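Local coordinates for protein TqaA (Penicillium aethiopicum, PDB 5DLK) that probably closes a linear nonribosomal peptide into a macrocycle, acting as the C-terminal condensation-like domain of a large fungal peptide synthetase, at residues H68-T73 with V408-F413; L117-R122 with V157-V162; L172-S177 with K188-F193. One frame throughout, in Å; residues are numbered along the deposited sequence.

From the N terminus, the chain first lays down strand 67-75, whose partner in contact 1 arrives more than 330 residues later as strand 407-415. Contacts 2 and 3 both fall within that long loop, one after the other without crossing: contact 2 joins residues 117-122 to strand 158-163, and contact 3 then joins strand 169-177 to helix 186-197 across a short connection. All three share one mixed five-stranded sheet. Contacts 1 and 2 form its two edges, while contact 3 packs a helix against the central strand, 169-177, which is hydrogen-bonded on one side to strand 67-75 and on the other to strand 158-163.

Contact 1: residues H68-T73 with V408-F413; sequences HSYNWT and VQYSKF
Strand 68-73 and strand 408-413 pair antiparallel, Ser69 with Phe413 through Thr73 with Gln409, at one edge of the five-stranded sheet. In sequence strand 407-415 lies between strands 386-390 and 422-428, neighbours in a separate six-stranded sheet, so the chain crosses over to complete this one, as in other condensation domains. Ser69, Asn71 and Thr73 each exchange two backbone hydrogen bonds with Phe413, Ser411 and Gln409.

On the aromatic face, the edge of the Tyr410 ring meets the face of the Trp72 six-membered ring in an edge-to-face pair, centroids 5.3 Å apart and planes at 62°. Tyr410 CG is anti to the backbone N (chi1 168°), which carries the ring beside Tyr70, where Tyr410 OH lies in the plane of that ring, 3.3 Å from Tyr70 CE1. Val408 CG1 packs 3.6 Å from Trp72 CE3. Phe190 reaches both Tyr70 and Trp72 edge-to-face, and so ties this face to helix 186-197.

The other face is more polar. Asn71 ND2 stands 3.3 Å above the centre of the Phe413 ring, amide and ring planes 66° apart. Ser69 OG donates to Asn71 OD1 at 2.6 Å, in the carbonyl plane on a lone pair, and ND2 also donates to a water 2.9 Å away that bonds Ser411 OG. A second water joins Thr73 OG1, Gln409 O and Ser411 OG.

An asparagine suits this spot because its two ends differ: the serine and water bonds fix which way the amide is flipped, so that its electropositive N-H side, rather than the oxygen, faces the pi cloud of Phe413.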
# COMPACT_ATOMS: atom_id res chain seq x y z
N HIS A 68 -4.36 0.25 -10.13
CA HIS A 68 -5.21 -0.93 -10.12
C HIS A 68 -6.53 -0.68 -10.80
O HIS A 68 -7.05 0.44 -10.76
CB HIS A 68 -5.50 -1.39 -8.69
CG HIS A 68 -4.36 -2.13 -8.05
ND1 HIS A 68 -3.15 -1.54 -7.77
CD2 HIS A 68 -4.26 -3.42 -7.65
CE1 HIS A 68 -2.34 -2.43 -7.23
NE2 HIS A 68 -3.00 -3.58 -7.13
N SER A 69 -7.07 -1.73 -11.41
CA SER A 69 -8.46 -1.76 -11.83
C SER A 69 -9.13 -2.87 -11.04
O SER A 69 -8.83 -4.05 -11.25
CB SER A 69 -8.59 -2.03 -13.33
OG SER A 69 -9.96 -2.03 -13.72
N TYR A 70 -10.04 -2.50 -10.14
CA TYR A 70 -10.78 -3.48 -9.37
C TYR A 70 -12.09 -3.80 -10.11
O TYR A 70 -12.91 -2.91 -10.31
CB TYR A 70 -11.06 -2.98 -7.96
CG TYR A 70 -9.81 -2.94 -7.11
CD1 TYR A 70 -9.15 -4.12 -6.78
CD2 TYR A 70 -9.28 -1.75 -6.64
CE1 TYR A 70 -8.00 -4.11 -6.01
CE2 TYR A 70 -8.12 -1.73 -5.86
CZ TYR A 70 -7.49 -2.92 -5.56
OH TYR A 70 -6.35 -2.94 -4.77
N ASN A 71 -12.24 -5.06 -10.50
CA ASN A 71 -13.25 -5.45 -11.49
C ASN A 71 -14.32 -6.35 -10.90
O ASN A 71 -14.02 -7.39 -10.32
CB ASN A 71 -12.58 -6.17 -12.65
CG ASN A 71 -11.45 -5.38 -13.25
OD1 ASN A 71 -11.47 -4.14 -13.22
ND2 ASN A 71 -10.46 -6.08 -13.79
N TRP A 72 -15.58 -5.96 -11.07
CA TRP A 72 -16.68 -6.72 -10.53
C TRP A 72 -17.59 -7.21 -11.65
O TRP A 72 -18.24 -6.41 -12.30
CB TRP A 72 -17.47 -5.86 -9.56
CG TRP A 72 -16.65 -5.42 -8.38
CD1 TRP A 72 -16.06 -4.21 -8.18
CD2 TRP A 72 -16.31 -6.23 -7.25
NE1 TRP A 72 -15.38 -4.20 -6.98
CE2 TRP A 72 -15.52 -5.43 -6.39
CE3 TRP A 72 -16.61 -7.54 -6.87
CZ2 TRP A 72 -15.04 -5.90 -5.18
CZ3 TRP A 72 -16.11 -8.01 -5.67
CH2 TRP A 72 -15.33 -7.19 -4.84
N THR A 73 -17.63 -8.52 -11.85
CA THR A 73 -18.51 -9.09 -12.87
C THR A 73 -19.84 -9.43 -12.21
O THR A 73 -19.90 -10.26 -11.31
CB THR A 73 -17.91 -10.35 -13.51
OG1 THR A 73 -16.62 -10.05 -14.05
CG2 THR A 73 -18.81 -10.87 -14.65
N VAL A 408 -21.96 -11.80 -7.98
CA VAL A 408 -20.90 -10.81 -8.17
C VAL A 408 -19.53 -11.46 -7.95
O VAL A 408 -19.29 -12.06 -6.90
CB VAL A 408 -21.07 -9.61 -7.21
CG1 VAL A 408 -19.98 -8.60 -7.45
CG2 VAL A 408 -22.45 -8.97 -7.38
N GLN A 409 -18.66 -11.35 -8.95
CA GLN A 409 -17.33 -11.97 -8.89
C GLN A 409 -16.22 -10.93 -9.00
O GLN A 409 -16.29 -10.01 -9.81
CB GLN A 409 -17.19 -13.01 -10.00
CG GLN A 409 -17.94 -14.31 -9.73
CD GLN A 409 -17.30 -15.14 -8.62
OE1 GLN A 409 -17.88 -15.31 -7.54
NE2 GLN A 409 -16.10 -15.66 -8.88
N TYR A 410 -15.18 -11.11 -8.18
CA TYR A 410 -14.05 -10.18 -8.12
C TYR A 410 -12.89 -10.61 -9.01
O TYR A 410 -12.59 -11.79 -9.11
CB TYR A 410 -13.55 -10.07 -6.67
CG TYR A 410 -12.21 -9.37 -6.50
CD1 TYR A 410 -12.15 -8.00 -6.30
CD2 TYR A 410 -11.01 -10.09 -6.51
CE1 TYR A 410 -10.93 -7.36 -6.12
CE2 TYR A 410 -9.78 -9.44 -6.34
CZ TYR A 410 -9.76 -8.08 -6.14
OH TYR A 410 -8.57 -7.41 -5.97
N SER A 411 -12.24 -9.64 -9.63
CA SER A 411 -10.96 -9.85 -10.29
C SER A 411 -10.26 -8.49 -10.40
O SER A 411 -10.86 -7.47 -10.08
CB SER A 411 -11.13 -10.51 -11.66
OG SER A 411 -11.78 -9.64 -12.56
N LYS A 412 -9.01 -8.46 -10.86
CA LYS A 412 -8.35 -7.16 -10.96
C LYS A 412 -7.28 -7.13 -12.02
O LYS A 412 -6.78 -8.18 -12.46
CB LYS A 412 -7.74 -6.76 -9.60
CG LYS A 412 -6.58 -7.67 -9.17
CD LYS A 412 -5.91 -7.17 -7.90
CE LYS A 412 -4.86 -8.17 -7.42
NZ LYS A 412 -3.90 -8.45 -8.49
N PHE A 413 -6.96 -5.92 -12.48
CA PHE A 413 -5.77 -5.66 -13.26
C PHE A 413 -4.87 -4.83 -12.34
O PHE A 413 -5.37 -4.04 -11.54
CB PHE A 413 -6.04 -4.87 -14.53
CG PHE A 413 -7.16 -5.41 -15.40
CD1 PHE A 413 -7.34 -6.76 -15.60
CD2 PHE A 413 -8.03 -4.51 -16.02
CE1 PHE A 413 -8.38 -7.22 -16.42
CE2 PHE A 413 -9.07 -4.97 -16.83
CZ PHE A 413 -9.24 -6.32 -17.03
O HOH W 1 -10.36 -8.90 -14.48
O HOH W 2 -14.59 -10.00 -12.24

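Contact 2: residues L117-R122 with V157-V162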
# COMPACT_ATOMS: atom_id res chain seq x y z
N LEU A 117 -17.65 17.65 -7.11
CA LEU A 117 -17.09 16.81 -8.15
C LEU A 117 -18.14 15.86 -8.70
O LEU A 117 -18.57 14.94 -8.00
CB LEU A 117 -15.88 16.02 -7.62
CG LEU A 117 -15.07 15.36 -8.73
CD1 LEU A 117 -14.38 16.41 -9.57
CD2 LEU A 117 -14.07 14.38 -8.16
N ASP A 118 -18.53 16.08 -9.96
CA ASP A 118 -19.45 15.17 -10.64
C ASP A 118 -18.71 13.93 -11.13
O ASP A 118 -17.73 14.03 -11.86
CB ASP A 118 -20.12 15.85 -11.84
CG ASP A 118 -20.56 17.27 -11.55
OD1 ASP A 118 -20.91 17.57 -10.38
OD2 ASP A 118 -20.55 18.11 -12.48
N VAL A 119 -19.19 12.76 -10.72
CA VAL A 119 -18.63 11.51 -11.22
C VAL A 119 -19.31 11.13 -12.53
O VAL A 119 -20.52 10.94 -12.59
CB VAL A 119 -18.80 10.38 -10.18
CG1 VAL A 119 -18.35 9.05 -10.77
CG2 VAL A 119 -18.01 10.72 -8.92
N LYS A 120 -18.52 11.03 -13.60
CA LYS A 120 -19.03 10.57 -14.88
C LYS A 120 -18.47 9.19 -15.18
O LYS A 120 -17.25 9.00 -15.22
CB LYS A 120 -18.65 11.55 -16.00
CG LYS A 120 -19.26 12.96 -15.84
CD LYS A 120 -20.76 12.89 -15.60
CE LYS A 120 -21.46 14.22 -15.88
NZ LYS A 120 -21.02 15.28 -14.93
N VAL A 121 -19.36 8.22 -15.37
CA VAL A 121 -18.94 6.84 -15.64
C VAL A 121 -18.68 6.61 -17.12
O VAL A 121 -19.47 7.04 -17.96
CB VAL A 121 -20.01 5.85 -15.14
CG1 VAL A 121 -19.63 4.42 -15.48
CG2 VAL A 121 -20.22 6.02 -13.63
N ARG A 122 -17.57 5.97 -17.45
CA ARG A 122 -17.33 5.55 -18.83
C ARG A 122 -18.16 4.29 -19.06
O ARG A 122 -18.09 3.32 -18.29
CB ARG A 122 -15.84 5.32 -19.08
CG ARG A 122 -15.50 4.74 -20.45
CD ARG A 122 -14.00 4.62 -20.67
NE ARG A 122 -13.39 3.60 -19.81
CZ ARG A 122 -12.13 3.18 -19.92
NH1 ARG A 122 -11.35 3.69 -20.87
NH2 ARG A 122 -11.66 2.25 -19.09
N VAL A 157 -9.07 8.22 -9.77
CA VAL A 157 -10.22 7.37 -9.47
C VAL A 157 -11.34 7.65 -10.48
O VAL A 157 -11.84 8.78 -10.61
CB VAL A 157 -10.71 7.56 -8.03
CG1 VAL A 157 -12.11 6.96 -7.83
CG2 VAL A 157 -9.72 6.90 -7.04
N ARG A 158 -11.72 6.61 -11.21
CA ARG A 158 -12.74 6.73 -12.25
C ARG A 158 -13.35 5.37 -12.52
O ARG A 158 -12.72 4.33 -12.28
CB ARG A 158 -12.16 7.35 -13.52
CG ARG A 158 -10.92 6.67 -14.07
CD ARG A 158 -10.36 7.50 -15.24
NE ARG A 158 -10.06 8.85 -14.78
CZ ARG A 158 -10.10 9.95 -15.53
NH1 ARG A 158 -10.45 9.89 -16.82
NH2 ARG A 158 -9.79 11.12 -14.97
N PHE A 159 -14.58 5.38 -13.01
CA PHE A 159 -15.40 4.17 -13.08
C PHE A 159 -15.79 3.84 -14.50
O PHE A 159 -16.00 4.74 -15.32
CB PHE A 159 -16.68 4.34 -12.25
CG PHE A 159 -16.45 4.65 -10.81
CD1 PHE A 159 -16.20 5.94 -10.39
CD2 PHE A 159 -16.52 3.63 -9.86
CE1 PHE A 159 -15.99 6.23 -9.03
CE2 PHE A 159 -16.31 3.91 -8.50
CZ PHE A 159 -16.04 5.21 -8.09
N THR A 160 -15.87 2.54 -14.78
CA THR A 160 -16.25 2.04 -16.10
C THR A 160 -17.34 1.00 -15.91
O THR A 160 -17.28 0.20 -14.99
CB THR A 160 -15.05 1.42 -16.86
OG1 THR A 160 -14.00 2.38 -17.00
CG2 THR A 160 -15.47 0.97 -18.26
N LEU A 161 -18.33 1.01 -16.79
CA LEU A 161 -19.43 0.06 -16.71
C LEU A 161 -19.63 -0.53 -18.09
O LEU A 161 -19.97 0.20 -19.02
CB LEU A 161 -20.70 0.77 -16.23
CG LEU A 161 -21.89 -0.07 -15.77
CD1 LEU A 161 -21.43 -1.07 -14.73
CD2 LEU A 161 -22.95 0.86 -15.18
N VAL A 162 -19.36 -1.83 -18.24
CA VAL A 162 -19.39 -2.48 -19.55
C VAL A 162 -20.49 -3.53 -19.56
O VAL A 162 -20.46 -4.47 -18.76
CB VAL A 162 -18.02 -3.10 -19.89
CG1 VAL A 162 -18.06 -3.78 -21.25
CG2 VAL A 162 -16.94 -2.03 -19.90
O HOH W 3 -15.69 7.88 -13.34
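Val119, Val121, Phe159 and Leu161 make the apolar centre. Val119 CG1 leans on the Phe159 ring, 3.8 Å from CD1. Val121 divides its branches: CG1, anti to the backbone N (chi1 177°), lies 3.9 Å from Leu161 CB, while CG2 approaches Phe159 CB. Compact valines suit this place, since they pack closely against Phe159 and Leu161 on one side of the extended chains, and beta branching favours that extended backbone.

Outward from these side chains runs the backbone pairing. Arg122 N donates to Phe159 O at 2.9 Å, and Leu161 N to Arg122 O at 2.8 Å, the latter nearly in line with the C=O bond (170°). One residue thus bonds to the two neighbours of Thr160, the mark of a parallel bridge. Just before it the chains are too far apart to bond directly, and a water fills in, donating to Lys120 O at 2.7 Å and accepting from Phe159 N at 2.8 Å.

At the polar edge, Arg122 turns at chi3 (68°) and meets Thr160 side-on: NE and NH2 both donate to Thr160 OG1, each at 3.1 Å, with the hydroxyl close to the guanidinium plane. NH2 also forms a salt bridge with Asp144, at the end of helix 132-144. A leucine in place of Arg122 would probably leave Asp144 without this positive partner and Thr160 OG1 without its two donors.

Strand 158-163 is flanked in the sheet by the short strand 122-125 and by strand 169-177. Helix 81-94 covers the Phe159 and Leu161 side with Cys88, Val92 and Met81, whereas helix 132-144 lies on the other, touching Arg122 through Leu139.

Contact 3: residues L172-S177 with K188-F193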
# COMPACT_ATOMS: atom_id res chain seq x y z
N LEU A 172 -18.27 -3.88 -13.75
CA LEU A 172 -18.01 -2.56 -13.19
C LEU A 172 -16.55 -2.50 -12.81
O LEU A 172 -16.08 -3.41 -12.14
CB LEU A 172 -18.88 -2.32 -11.96
CG LEU A 172 -18.51 -1.15 -11.06
CD1 LEU A 172 -18.82 0.18 -11.72
CD2 LEU A 172 -19.23 -1.29 -9.73
N THR A 173 -15.81 -1.48 -13.26
CA THR A 173 -14.43 -1.34 -12.79
C THR A 173 -14.18 -0.01 -12.08
O THR A 173 -14.79 1.03 -12.38
CB THR A 173 -13.40 -1.51 -13.94
OG1 THR A 173 -13.25 -0.29 -14.67
CG2 THR A 173 -13.84 -2.64 -14.90
N ILE A 174 -13.28 -0.06 -11.11
CA ILE A 174 -12.89 1.09 -10.34
C ILE A 174 -11.38 1.22 -10.49
O ILE A 174 -10.66 0.32 -10.07
CB ILE A 174 -13.27 0.92 -8.85
CG1 ILE A 174 -14.70 0.35 -8.75
CG2 ILE A 174 -13.09 2.22 -8.08
CD1 ILE A 174 -15.12 -0.06 -7.34
N GLN A 175 -10.91 2.29 -11.12
CA GLN A 175 -9.48 2.51 -11.27
C GLN A 175 -9.00 3.39 -10.13
O GLN A 175 -9.75 4.23 -9.64
CB GLN A 175 -9.15 3.13 -12.63
CG GLN A 175 -9.37 2.16 -13.77
CD GLN A 175 -8.99 2.73 -15.11
OE1 GLN A 175 -8.51 3.87 -15.21
NE2 GLN A 175 -9.20 1.95 -16.16
N ILE A 176 -7.77 3.17 -9.68
CA ILE A 176 -7.31 3.86 -8.48
C ILE A 176 -5.78 3.72 -8.36
O ILE A 176 -5.20 2.68 -8.69
CB ILE A 176 -8.04 3.32 -7.21
CG1 ILE A 176 -7.66 4.12 -5.95
CG2 ILE A 176 -7.83 1.82 -7.03
CD1 ILE A 176 -8.54 3.79 -4.73
N SER A 177 -5.15 4.78 -7.88
CA SER A 177 -3.72 4.79 -7.58
C SER A 177 -3.49 4.27 -6.16
O SER A 177 -4.28 4.55 -5.26
CB SER A 177 -3.16 6.22 -7.74
OG SER A 177 -1.86 6.32 -7.16
N LYS A 188 -13.04 -1.56 2.79
CA LYS A 188 -14.03 -0.59 3.23
C LYS A 188 -14.59 0.17 2.03
O LYS A 188 -15.75 0.60 2.03
CB LYS A 188 -13.40 0.39 4.24
CG LYS A 188 -14.38 0.96 5.25
CD LYS A 188 -14.84 -0.10 6.22
CE LYS A 188 -15.85 0.45 7.21
NZ LYS A 188 -16.29 -0.57 8.21
N LEU A 189 -13.77 0.36 1.00
CA LEU A 189 -14.25 0.96 -0.23
C LEU A 189 -15.37 0.07 -0.79
O LEU A 189 -16.44 0.57 -1.19
CB LEU A 189 -13.11 1.13 -1.25
CG LEU A 189 -13.35 1.93 -2.55
CD1 LEU A 189 -12.03 2.41 -3.17
CD2 LEU A 189 -14.11 1.11 -3.57
N PHE A 190 -15.13 -1.24 -0.80
CA PHE A 190 -16.09 -2.18 -1.39
C PHE A 190 -17.35 -2.33 -0.53
O PHE A 190 -18.46 -2.38 -1.06
CB PHE A 190 -15.44 -3.55 -1.60
CG PHE A 190 -14.25 -3.53 -2.53
CD1 PHE A 190 -14.22 -2.69 -3.63
CD2 PHE A 190 -13.16 -4.35 -2.28
CE1 PHE A 190 -13.12 -2.67 -4.49
CE2 PHE A 190 -12.06 -4.36 -3.13
CZ PHE A 190 -12.04 -3.52 -4.23
N SER A 191 -17.19 -2.40 0.79
CA SER A 191 -18.35 -2.56 1.68
C SER A 191 -19.21 -1.28 1.74
O SER A 191 -20.43 -1.37 1.80
CB SER A 191 -17.91 -2.99 3.08
OG SER A 191 -17.18 -1.99 3.75
N ASP A 192 -18.57 -0.11 1.68
CA ASP A 192 -19.30 1.15 1.54
C ASP A 192 -20.07 1.21 0.21
O ASP A 192 -21.21 1.66 0.19
CB ASP A 192 -18.36 2.35 1.63
CG ASP A 192 -17.94 2.66 3.07
OD1 ASP A 192 -18.20 1.82 3.97
OD2 ASP A 192 -17.36 3.75 3.29
N PHE A 193 -19.44 0.78 -0.88
CA PHE A 193 -20.12 0.75 -2.18
C PHE A 193 -21.39 -0.09 -2.09
O PHE A 193 -22.48 0.37 -2.44
CB PHE A 193 -19.21 0.21 -3.29
CG PHE A 193 -19.79 0.33 -4.67
CD1 PHE A 193 -20.74 -0.59 -5.13
CD2 PHE A 193 -19.39 1.34 -5.53
CE1 PHE A 193 -21.28 -0.48 -6.40
CE2 PHE A 193 -19.92 1.45 -6.81
CZ PHE A 193 -20.87 0.54 -7.24
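The Phe190 ring takes Ile174 at its edge, near the ring plane, with Ile174 CD1 4.4 Å from Phe190 CE1; the same ring also faces strand 67-75. Phe193 is met nearer the far end of its ring: Leu172 CD2 comes from the opposite direction and stops 3.5 Å from Phe193 CZ. Leu172 has CG anti to its amide nitrogen (chi1 165°) and Phe193 likewise (chi1 -172°); these extended first torsions carry CD2 and CZ into the gap between strand and helix, where they touch. Leu84 and Thr87 of helix 81-94 and Leu399 also pack on Phe193.

Segments 172-177 and 188-193 are consecutive elements of the condensation fold, a strand followed by a helix that runs back over one face of the sheet, segment 188-193 making 140° with the direction of segment 172-177. Ser177 begins the Ser-His-x-x-x-Asp-Gly form of the family's active-site motif, which starts at the end of the strand, runs into the turn between them and ends at Gly183, a residue seen to bind phosphopantetheine in a structure of this protein.

Segment axes 12.3 Å apart leave room for large side chains, and branched aliphatic ones supply the middle layer. Leu189 serves two strand residues with its two methyls: CD2 passes alongside Ile174 CD1 at 4.1 Å, and CD1 meets Ile176 CD1 tip to tip, also at 4.1 Å. Isoleucine suits the strand, where beta branching favours the extended backbone, while unbranched-at-CB leucine and phenylalanine fit the helix. Leu189 and Phe193 are one helical turn apart, Phe193 N bonding to Leu189 O at 3.0 Å, and therefore point to the same side. Asp192, on another side, forms a salt bridge with Arg94 and a hydrogen bond with His95.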